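Local coordinates for protein probable transcriptional regulator (Pseudomonas aeruginosa PAO1, PDB 2GEN) that probably binds DNA through an N-terminal helix-turn-helix and regulates transcription as a dimeric, all-helical member of the TetR family, at residues G64-A67 against A68-A72; V96-P99 against D100-R103; A134-A137 against G138-E142; V156-G159 against P160-L164. One frame throughout, in Å; residues are numbered along the deposited sequence.

Contact 1 of 4, residues G64-A67 against A68-A72; sequences GQYA and ALLEA
Leu70 lays its branched end against the phenol ring of Tyr66, one helical turn earlier. The nearest pair is Leu70 CD1 and Tyr66 CE2, 3.7 Å apart, while the second methyl, Leu70 CD2, sits 4.1 Å from Tyr66 CZ. The leucine thus straddles the far half of the ring: its CG lies over one face, 4.1 Å above the plane and displaced toward the rim. Tyr66 swings its ring away from its own N (chi1 178°), whereas Leu70 turns CG to the side of its N (chi1 -62°), and the two side chains meet slantwise rather than running parallel. The phenol has a polar end as well as a greasy face: its OH is hydrogen-bonded to the carbonyl of Leu87. Behind the pair, the backbone fixes their spacing, for Leu70 N donates to Tyr66 O at 3.1 Å. Flanking i to i+4 bonds run from Ala68 N to Gly64 O and from Glu71 N to Ala67 O, the latter 2.9 Å long. Ala68 is a small helix-forming residue at an exposed position, and Leu69, whose CG lies 3.4 Å from Gln65 O, also touches Ser90. Gln65 and Glu71 tie this turn to its neighbours, Gln65 OE1 to the indole N-H of Trp94 on helix 80-97 and Glu71 OE1 to Arg131 on helix 118-141 in a salt bridge. Ala67 touches His128, and Leu70 meets both Leu87 and Ile132. The result is a regular alpha-helical turn within helix 51-76, with an i to i+4 aromatic-aliphatic pair facing the helical body of a TetR-family protein.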
# COMPACT_ATOMS: atom_id res chain seq x y z
N GLY A 64 15.43 7.70 -2.84
CA GLY A 64 16.33 8.48 -3.70
C GLY A 64 16.68 7.72 -4.99
O GLY A 64 16.90 8.35 -6.04
N GLN A 65 16.75 6.40 -4.91
CA GLN A 65 17.14 5.62 -6.11
C GLN A 65 16.04 5.62 -7.15
O GLN A 65 16.31 5.78 -8.38
CB GLN A 65 17.59 4.18 -5.78
CG GLN A 65 18.95 4.16 -5.14
CD GLN A 65 19.64 2.80 -5.30
OE1 GLN A 65 19.04 1.82 -5.75
NE2 GLN A 65 20.91 2.76 -4.90
N TYR A 66 14.81 5.48 -6.69
CA TYR A 66 13.69 5.62 -7.61
C TYR A 66 13.66 7.02 -8.26
O TYR A 66 13.54 7.13 -9.48
CB TYR A 66 12.37 5.23 -6.93
CG TYR A 66 11.15 5.41 -7.81
CD1 TYR A 66 10.88 4.55 -8.89
CD2 TYR A 66 10.24 6.44 -7.55
CE1 TYR A 66 9.77 4.74 -9.71
CE2 TYR A 66 9.09 6.61 -8.34
CZ TYR A 66 8.84 5.76 -9.43
OH TYR A 66 7.71 5.92 -10.22
N ALA A 67 13.85 8.07 -7.47
CA ALA A 67 13.81 9.42 -8.06
C ALA A 67 14.90 9.63 -9.10
O ALA A 67 14.67 10.29 -10.12
CB ALA A 67 13.89 10.48 -6.95
N ALA A 68 16.08 9.01 -8.87
CA ALA A 68 17.23 9.11 -9.79
C ALA A 68 16.95 8.40 -11.11
O ALA A 68 17.35 8.90 -12.20
CB ALA A 68 18.51 8.54 -9.13
N LEU A 69 16.23 7.27 -11.04
CA LEU A 69 15.78 6.56 -12.26
C LEU A 69 14.90 7.48 -13.09
O LEU A 69 15.06 7.59 -14.32
CB LEU A 69 15.03 5.28 -11.90
CG LEU A 69 15.94 4.17 -11.37
CD1 LEU A 69 15.11 2.97 -11.05
CD2 LEU A 69 17.08 3.78 -12.38
N LEU A 70 13.98 8.18 -12.41
CA LEU A 70 13.06 9.09 -13.12
C LEU A 70 13.79 10.22 -13.74
O LEU A 70 13.51 10.55 -14.88
CB LEU A 70 11.94 9.62 -12.20
CG LEU A 70 11.04 8.50 -11.67
CD1 LEU A 70 9.89 9.22 -10.88
CD2 LEU A 70 10.47 7.52 -12.71
N GLU A 71 14.71 10.81 -12.99
CA GLU A 71 15.52 11.91 -13.51
C GLU A 71 16.26 11.50 -14.77
O GLU A 71 16.15 12.17 -15.80
CB GLU A 71 16.44 12.48 -12.42
CG GLU A 71 17.47 13.50 -12.96
CD GLU A 71 16.91 14.88 -13.31
OE1 GLU A 71 15.78 15.22 -12.89
OE2 GLU A 71 17.63 15.64 -14.01
N ALA A 72 16.90 10.32 -14.72
CA ALA A 72 17.63 9.82 -15.91
C ALA A 72 16.67 9.60 -17.08
O ALA A 72 16.95 9.95 -18.23
CB ALA A 72 18.38 8.52 -15.58

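Contact 2 of 4, residues V96-P99 against D100-R103; sequences VANP and DWAR
A tight helix-to-helix junction joins helix 80-97 to helix 99-114, with Asn98 as the residue that leaves the first helix and takes the N-cap position of the second. Its side chain does not make the capping bond; ND2 instead turns back to the carbonyl of Trp94. The start of the new helix is gripped through the backbone: Ala102 N donates to Asn98 O at 2.8 Å, and Arg103 N to Pro99 O at 2.9 Å. Proline fits the first helical position: its ring holds phi near the helical value, and first-turn N-H groups have no i to i-4 carbonyl within their helix, so it costs no bond. Asn98 and Trp101 run alongside each other in the same direction, CB to CB 3.8 Å apart. The amide plane stands 76° from the indole, and Asn98 OD1 lies in the ring plane at the edge, 3.7 Å from Trp101 CE3, where the partly positive C-H may suit an oxygen. The Arg103 chain bends at chi3 (-80°) and brings its guanidinium back beside Asp100. Arg103 NH1 and Asp100 OD1 form a salt bridge 2.7 Å long, although the hydrogen bond within it is weak, with an N-H...O angle of 120°. An acid in the first turn would be expected to suit the partly positive start of a helix. Arg103 NH2 bonds to Leu169 O. Trp101 reaches between helices: NE1 bonds to Leu58 O, and the ring touches Leu17 of helix 9-23 and Ala61 of helix 51-76, while Pro99 and Ala102 pack on Leu169 of helix 150-169.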
# COMPACT_ATOMS: atom_id res chain seq x y z
N VAL A 96 12.30 -5.44 -8.34
CA VAL A 96 12.77 -6.80 -8.76
C VAL A 96 14.29 -6.95 -8.43
O VAL A 96 14.73 -8.03 -8.01
CB VAL A 96 12.48 -7.09 -10.24
CG1 VAL A 96 13.25 -8.37 -10.70
CG2 VAL A 96 10.97 -7.28 -10.44
N ALA A 97 15.05 -5.87 -8.65
CA ALA A 97 16.50 -5.79 -8.40
C ALA A 97 16.86 -5.68 -6.93
O ALA A 97 17.97 -6.05 -6.50
CB ALA A 97 17.07 -4.61 -9.13
N ASN A 98 15.92 -5.14 -6.15
CA ASN A 98 16.15 -4.80 -4.73
C ASN A 98 14.98 -5.24 -3.82
O ASN A 98 14.40 -4.40 -3.13
CB ASN A 98 16.44 -3.29 -4.55
CG ASN A 98 17.58 -2.77 -5.41
OD1 ASN A 98 18.75 -2.79 -5.00
ND2 ASN A 98 17.27 -2.27 -6.62
N PRO A 99 14.62 -6.53 -3.81
CA PRO A 99 13.41 -6.89 -3.10
C PRO A 99 13.47 -6.64 -1.59
O PRO A 99 12.47 -6.19 -0.99
CB PRO A 99 13.22 -8.38 -3.42
CG PRO A 99 14.55 -8.85 -3.86
CD PRO A 99 15.21 -7.70 -4.52
N ASP A 100 14.61 -6.91 -0.97
CA ASP A 100 14.72 -6.63 0.47
C ASP A 100 14.62 -5.12 0.76
O ASP A 100 13.95 -4.69 1.71
CB ASP A 100 16.01 -7.22 1.07
CG ASP A 100 15.95 -8.75 1.21
OD1 ASP A 100 14.86 -9.34 1.35
OD2 ASP A 100 17.06 -9.33 1.20
N TRP A 101 15.29 -4.31 -0.06
CA TRP A 101 15.18 -2.87 0.08
C TRP A 101 13.74 -2.41 -0.13
O TRP A 101 13.24 -1.56 0.62
CB TRP A 101 16.13 -2.18 -0.89
CG TRP A 101 16.65 -0.87 -0.43
CD1 TRP A 101 16.19 -0.09 0.60
CD2 TRP A 101 17.73 -0.15 -1.03
NE1 TRP A 101 16.94 1.06 0.69
CE2 TRP A 101 17.89 1.06 -0.30
CE3 TRP A 101 18.59 -0.41 -2.11
CZ2 TRP A 101 18.88 1.99 -0.59
CZ3 TRP A 101 19.59 0.53 -2.42
CH2 TRP A 101 19.72 1.73 -1.66
N ALA A 102 13.04 -2.96 -1.13
CA ALA A 102 11.61 -2.59 -1.34
C ALA A 102 10.77 -2.93 -0.10
O ALA A 102 9.96 -2.11 0.36
CB ALA A 102 11.04 -3.30 -2.59
N ARG A 103 10.95 -4.15 0.42
CA ARG A 103 10.21 -4.57 1.62
C ARG A 103 10.47 -3.58 2.75
O ARG A 103 9.54 -3.15 3.44
CB ARG A 103 10.64 -5.97 2.01
CG ARG A 103 9.59 -6.72 2.75
CD ARG A 103 10.08 -8.14 3.01
NE ARG A 103 9.90 -8.97 1.82
CZ ARG A 103 10.88 -9.38 1.02
NH1 ARG A 103 12.13 -9.06 1.28
NH2 ARG A 103 10.59 -10.13 -0.05

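Contact 3 of 4, residues A134-A137 against G138-E142; sequences AALA and GYRAE
Ala141 N donates to Ala137 O at 2.8 Å, closing the last full turn of the helix. One residue earlier, Leu136 O takes Arg140 N at 3.0 Å, and the first carbons of the arginine chain crowd the same oxygen, Arg140 CG coming within 3.3 Å of Leu136 O. From there the arginine runs straight from CG to NE and crosses the leucine at a slant. Its guanidinium lies with one face toward Leu136 CD1, which stands 3.9 Å above the plane near the rim; Leu136 CB adds a contact with Arg140 CD at 3.9 Å. A long aliphatic stem ending in a flat cation suits this place: the stem touches Leu136 CB and the flat end lies over CD1, while the charge continues to a salt bridge with Asp150 and a cation-pi contact with Phe153. On another side of the helix, a water replaces the direct link of Tyr139 N to Ala135 O: it donates to Ala135 O at 2.9 Å and accepts from Tyr139 N at 3.1 Å. The Tyr139 ring lies obliquely beside Ala135 O. This is the C-terminal end of helix 118-141, where Leu136 and Tyr139 both pack on Thr83 of helix 80-97 and on Phe145 in the loop leading to helix 150-169.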
# COMPACT_ATOMS: atom_id res chain seq x y z
N ALA A 134 6.66 18.65 -12.97
CA ALA A 134 7.26 19.37 -14.12
C ALA A 134 7.34 18.51 -15.36
O ALA A 134 7.08 19.01 -16.45
CB ALA A 134 8.64 19.92 -13.74
N ALA A 135 7.63 17.21 -15.19
CA ALA A 135 7.72 16.31 -16.35
C ALA A 135 6.38 16.07 -17.05
O ALA A 135 6.33 15.74 -18.23
CB ALA A 135 8.31 14.96 -15.92
N LEU A 136 5.29 16.15 -16.29
CA LEU A 136 3.97 15.82 -16.84
C LEU A 136 3.25 17.03 -17.37
O LEU A 136 2.31 16.88 -18.14
CB LEU A 136 3.13 15.17 -15.73
CG LEU A 136 3.62 13.79 -15.27
CD1 LEU A 136 2.93 13.35 -14.01
CD2 LEU A 136 3.44 12.76 -16.41
N ALA A 137 3.66 18.22 -16.93
CA ALA A 137 2.81 19.41 -17.08
C ALA A 137 2.56 19.81 -18.55
O ALA A 137 1.40 20.22 -18.92
CB ALA A 137 3.38 20.60 -16.28
N GLY A 138 3.60 19.71 -19.40
CA GLY A 138 3.42 20.12 -20.82
C GLY A 138 2.44 19.15 -21.49
O GLY A 138 1.52 19.53 -22.23
N TYR A 139 2.60 17.84 -21.21
CA TYR A 139 1.67 16.87 -21.80
C TYR A 139 0.23 17.12 -21.34
O TYR A 139 -0.70 16.95 -22.12
CB TYR A 139 2.10 15.42 -21.47
CG TYR A 139 3.50 15.10 -21.99
CD1 TYR A 139 3.79 15.24 -23.32
CD2 TYR A 139 4.51 14.61 -21.11
CE1 TYR A 139 5.11 14.92 -23.85
CE2 TYR A 139 5.82 14.29 -21.63
CZ TYR A 139 6.07 14.43 -23.00
OH TYR A 139 7.31 14.16 -23.59
N ARG A 140 0.08 17.48 -20.08
CA ARG A 140 -1.25 17.72 -19.51
C ARG A 140 -1.82 18.93 -20.24
O ARG A 140 -2.98 18.93 -20.67
CB ARG A 140 -1.09 18.00 -18.02
CG ARG A 140 -0.85 16.70 -17.22
CD ARG A 140 -0.41 16.91 -15.75
NE ARG A 140 -0.85 15.76 -14.93
CZ ARG A 140 -0.45 15.51 -13.68
NH1 ARG A 140 0.43 16.29 -13.07
NH2 ARG A 140 -0.93 14.47 -13.03
N ALA A 141 -0.98 19.96 -20.45
CA ALA A 141 -1.46 21.17 -21.18
C ALA A 141 -1.90 20.85 -22.60
O ALA A 141 -2.79 21.53 -23.14
CB ALA A 141 -0.39 22.29 -21.21
N GLU A 142 -1.31 19.81 -23.20
CA GLU A 142 -1.59 19.44 -24.57
C GLU A 142 -2.86 18.56 -24.72
O GLU A 142 -3.19 18.15 -25.86
CB GLU A 142 -0.37 18.74 -25.15
CG GLU A 142 0.84 19.69 -25.28
CD GLU A 142 2.17 18.96 -25.45
OE1 GLU A 142 2.23 17.79 -25.90
OE2 GLU A 142 3.21 19.60 -25.14
O HOH W 1 5.55 17.71 -20.14

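Contact 4 of 4, residues V156-G159 against P160-L164; sequences VVIG and PAHDL
The proline kink of helix 150-169 divides this contact into a close-packed side and a hydrated one. On the packed side, Ile158 CG1 sits over the face of the His162 imidazole in a CH-pi contact, 3.6 Å from the ring centroid and 25° off its normal. With CG1 anti to the backbone N (chi1 -154°), Ile158 brings that branch over the NE2 side, and CG2 also reaches the ring, 3.6 Å from His162 CE1. A beta-branched residue suits the place because both branches bear on one flat ring. Ile158 O receives His162 N at 2.8 Å, nearly straight at 174°. Tyr91 meets the imidazole edge-to-face, and His162 ND1 bonds to Asp163 of the second subunit. Asp163 OD1 takes His162 ND1 of that subunit and OD2 its Ser155 OG; Pro160 packs on its own counterpart there, which places the kink in the dimer interface. Gly159, without a side chain, suits the tight position before proline, and Asp163 packs on Gly159 of the second subunit. At the looser side Pro160 has no N-H to give. There a water bridges the turn, donating to Val157 O and accepting from Ala161 N, each 2.8 Å from the water oxygen.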
# COMPACT_ATOMS: atom_id res chain seq x y z
N VAL A 156 -3.47 6.42 -9.93
CA VAL A 156 -3.78 5.52 -11.05
C VAL A 156 -2.53 5.00 -11.72
O VAL A 156 -2.43 3.79 -11.96
CB VAL A 156 -5.01 5.82 -12.04
CG1 VAL A 156 -6.09 6.79 -11.51
CG2 VAL A 156 -4.76 5.74 -13.50
N VAL A 157 -1.54 5.88 -11.94
CA VAL A 157 -0.34 5.40 -12.65
C VAL A 157 0.46 4.36 -11.85
O VAL A 157 0.86 3.30 -12.42
CB VAL A 157 0.57 6.59 -13.08
CG1 VAL A 157 1.95 6.08 -13.64
CG2 VAL A 157 -0.16 7.39 -14.13
N ILE A 158 0.69 4.64 -10.57
CA ILE A 158 1.57 3.78 -9.73
C ILE A 158 0.86 2.81 -8.79
O ILE A 158 1.50 1.89 -8.22
CB ILE A 158 2.66 4.62 -8.97
CG1 ILE A 158 3.91 3.79 -8.63
CG2 ILE A 158 2.10 5.27 -7.74
CD1 ILE A 158 4.64 3.34 -9.90
N GLY A 159 -0.45 3.02 -8.54
CA GLY A 159 -1.17 2.20 -7.55
C GLY A 159 -1.11 0.70 -7.89
O GLY A 159 -0.81 -0.08 -6.99
N PRO A 160 -1.44 0.32 -9.13
CA PRO A 160 -1.35 -1.15 -9.42
C PRO A 160 0.04 -1.75 -9.15
O PRO A 160 0.14 -2.81 -8.48
CB PRO A 160 -1.74 -1.24 -10.89
CG PRO A 160 -2.74 -0.12 -11.07
CD PRO A 160 -2.03 1.01 -10.29
N ALA A 161 1.10 -1.10 -9.63
CA ALA A 161 2.45 -1.55 -9.37
C ALA A 161 2.76 -1.59 -7.87
O ALA A 161 3.29 -2.57 -7.41
CB ALA A 161 3.48 -0.65 -10.13
N HIS A 162 2.44 -0.53 -7.10
CA HIS A 162 2.62 -0.56 -5.67
C HIS A 162 1.88 -1.76 -5.04
O HIS A 162 2.42 -2.47 -4.16
CB HIS A 162 2.10 0.74 -5.04
CG HIS A 162 3.04 1.90 -5.13
ND1 HIS A 162 2.70 3.17 -4.66
CD2 HIS A 162 4.30 2.01 -5.64
CE1 HIS A 162 3.73 3.99 -4.84
NE2 HIS A 162 4.70 3.32 -5.44
N ASP A 163 0.63 -1.94 -5.47
CA ASP A 163 -0.20 -2.97 -4.88
C ASP A 163 0.33 -4.37 -5.20
O ASP A 163 0.48 -5.20 -4.30
CB ASP A 163 -1.64 -2.81 -5.34
CG ASP A 163 -2.61 -3.62 -4.51
OD1 ASP A 163 -2.89 -3.22 -3.33
OD2 ASP A 163 -3.07 -4.66 -5.02
N LEU A 164 0.62 -4.64 -6.47
CA LEU A 164 1.18 -5.95 -6.87
C LEU A 164 2.53 -6.20 -6.19
O LEU A 164 2.78 -7.30 -5.69
CB LEU A 164 1.31 -6.04 -8.37
CG LEU A 164 1.58 -7.44 -8.96
CD1 LEU A 164 0.54 -8.45 -8.45
CD2 LEU A 164 1.55 -7.41 -10.48
O HOH W 2 1.08 0.56 -11.93

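Contacts 1, 3 and 4 are turns inside single helices, whereas contact 2 joins two; side chains of all four touch helix 80-97. Contacts 1 and 3 lie near the surface, contact 2 is partly buried, and contact 4 is buried and alone reaches the second subunit. Each single-helix turn sets an aliphatic residue against a flat group that changes with its place: phenol in 64-72, guanidinium in 134-142, imidazole at the dimer interface in 156-164. Contact 2 relies instead on first-turn backbone bonds, a salt bridge and an indole. Contacts 3 and 4 each include a water-bridged turn. Contact 1 touches contact 2 through Gln65 and Trp101, and contact 4 through Tyr66 and Ile158.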